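Side-chain contact in putative uncharacterized protein (Ustilago maydis, PDB 4GNX), which binds single-stranded DNA, probably as the large subunit of replication protein A, through its OB-fold domains: residues 4-7 / 8-11. Residues are numbered along the deposited sequence; the frame is centred on the assembly and turned at random.
Sequences YPIE and GLSP
L9 folds back over the turn it has just left: its CD1 comes to 4.3 Å from I6 CG2, while the other branch, CD2, reaches 4.2 Å to Y4 CB. The two methyls thus spread to different neighbours, one to the isoleucine and one to the stem of the tyrosine. L9 CG turns away from its own carbonyl carbon and lies near its backbone N (chi1 -52°), which lays the side chain against the carbonyl oxygen of I6. I6 O accepts a nearly straight bond from L9 N, 3.0 Å long with an N-H...O angle of 169°. One step earlier G8 N bonds to P5 O at 3.0 Å, more bent at 144°. G8 brings no side chain, and its carbonyl oxygen lies at the edge of the Y4 ring, near the ring plane, with Y4 CD1 the nearest ring atom to G8 O at 4.1 Å.

Further out, D47 OD2 accepts from I6 N and S49 OG from E7 N, which tie the start of the turn to the loop between strands 39-46 and 51-57. I6 and L9, both buried, converge on I18 of strand 17-30, with L9 also touching I97 of strand 95-99. Two successive i to i+3 backbone bonds make this a short 3-10 turn, which packs its apolar side chains onto strands of the N-terminal OB-fold domain from the loop that precedes the first strand, 17-30.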
ATOM      1  N   TYR C   4     -15.780 -13.639  32.659  1.00 64.34           N
ATOM      2  CA  TYR C   4     -14.920 -12.519  32.282  1.00 61.27           C
ATOM      3  C   TYR C   4     -15.496 -11.748  31.095  1.00 57.83           C
ATOM      4  O   TYR C   4     -16.073 -12.363  30.191  1.00 56.89           O
ATOM      5  CB  TYR C   4     -13.532 -13.043  31.880  1.00 60.07           C
ATOM      6  CG  TYR C   4     -12.557 -13.250  33.015  1.00 63.02           C
ATOM      7  CD1 TYR C   4     -11.335 -12.553  33.047  1.00 61.30           C
ATOM      8  CD2 TYR C   4     -12.848 -14.141  34.063  1.00 67.10           C
ATOM      9  CE1 TYR C   4     -10.432 -12.737  34.088  1.00 63.94           C
ATOM     10  CE2 TYR C   4     -11.958 -14.328  35.109  1.00 70.22           C
ATOM     11  CZ  TYR C   4     -10.749 -13.628  35.123  1.00 69.26           C
ATOM     12  OH  TYR C   4      -9.863 -13.826  36.169  1.00 72.17           O
ATOM     13  N   PRO C   5     -15.323 -10.405  31.080  1.00 56.47           N
ATOM     14  CA  PRO C   5     -15.456  -9.647  29.836  1.00 53.47           C
ATOM     15  C   PRO C   5     -14.347 -10.084  28.908  1.00 50.05           C
ATOM     16  O   PRO C   5     -13.291 -10.508  29.393  1.00 49.62           O
ATOM     17  CB  PRO C   5     -15.180  -8.212  30.272  1.00 54.60           C
ATOM     18  CG  PRO C   5     -14.321  -8.341  31.481  1.00 55.72           C
ATOM     19  CD  PRO C   5     -14.894  -9.537  32.191  1.00 58.27           C
ATOM     20  N   ILE C   6     -14.581  -9.991  27.597  1.00 49.05           N
ATOM     21  CA  ILE C   6     -13.569 -10.349  26.581  1.00 45.02           C
ATOM     22  C   ILE C   6     -12.279  -9.538  26.729  1.00 44.34           C
ATOM     23  O   ILE C   6     -11.181 -10.099  26.694  1.00 42.91           O
ATOM     24  CB  ILE C   6     -14.133 -10.217  25.161  1.00 43.30           C
ATOM     25  CG1 ILE C   6     -14.980 -11.448  24.858  1.00 43.57           C
ATOM     26  CG2 ILE C   6     -13.008 -10.097  24.136  1.00 41.28           C
ATOM     27  CD1 ILE C   6     -15.901 -11.298  23.672  1.00 43.56           C
ATOM     28  N   GLU C   7     -12.424  -8.226  26.915  1.00 45.52           N
ATOM     29  CA  GLU C   7     -11.292  -7.333  27.121  1.00 45.04           C
ATOM     30  C   GLU C   7     -10.440  -7.685  28.337  1.00 43.58           C
ATOM     31  O   GLU C   7      -9.318  -7.205  28.492  1.00 42.82           O
ATOM     32  CB  GLU C   7     -11.795  -5.912  27.219  1.00 49.34           C
ATOM     33  CG  GLU C   7     -11.833  -5.277  25.862  1.00 53.18           C
ATOM     34  CD  GLU C   7     -10.430  -5.048  25.336  1.00 58.46           C
ATOM     35  OE1 GLU C   7      -9.678  -4.291  26.011  1.00 63.13           O
ATOM     36  OE2 GLU C   7     -10.081  -5.624  24.263  1.00 58.08           O
ATOM     37  N   GLY C   8     -10.992  -8.538  29.187  1.00 42.59           N
ATOM     38  CA  GLY C   8     -10.326  -8.979  30.375  1.00 42.03           C
ATOM     39  C   GLY C   8      -9.380 -10.129  30.164  1.00 39.59           C
ATOM     40  O   GLY C   8      -8.561 -10.383  31.022  1.00 42.66           O
ATOM     41  N   LEU C   9      -9.471 -10.813  29.034  1.00 36.82           N
ATOM     42  CA  LEU C   9      -8.686 -12.027  28.768  1.00 36.14           C
ATOM     43  C   LEU C   9      -7.204 -11.822  28.490  1.00 35.91           C
ATOM     44  O   LEU C   9      -6.800 -10.856  27.844  1.00 36.21           O
ATOM     45  CB  LEU C   9      -9.273 -12.764  27.579  1.00 35.51           C
ATOM     46  CG  LEU C   9     -10.771 -13.087  27.596  1.00 37.07           C
ATOM     47  CD1 LEU C   9     -11.214 -13.471  26.174  1.00 35.87           C
ATOM     48  CD2 LEU C   9     -11.105 -14.151  28.640  1.00 38.33           C
ATOM     49  N   SER C  10      -6.397 -12.774  28.936  1.00 36.79           N
ATOM     50  CA  SER C  10      -4.939 -12.684  28.831  1.00 37.38           C
ATOM     51  C   SER C  10      -4.345 -14.075  29.017  1.00 38.74           C
ATOM     52  O   SER C  10      -5.002 -14.961  29.576  1.00 40.06           O
ATOM     53  CB  SER C  10      -4.381 -11.769  29.934  1.00 39.36           C
ATOM     54  OG  SER C  10      -4.586 -12.351  31.217  1.00 41.15           O
ATOM     55  N   PRO C  11      -3.090 -14.267  28.589  1.00 39.54           N
ATOM     56  CA  PRO C  11      -2.409 -15.536  28.889  1.00 41.91           C
ATOM     57  C   PRO C  11      -2.201 -15.776  30.397  1.00 45.16           C
ATOM     58  O   PRO C  11      -2.049 -16.927  30.819  1.00 47.11           O
ATOM     59  CB  PRO C  11      -1.046 -15.387  28.199  1.00 42.79           C
ATOM     60  CG  PRO C  11      -1.148 -14.168  27.321  1.00 40.56           C
ATOM     61  CD  PRO C  11      -2.209 -13.298  27.903  1.00 39.09           C
TER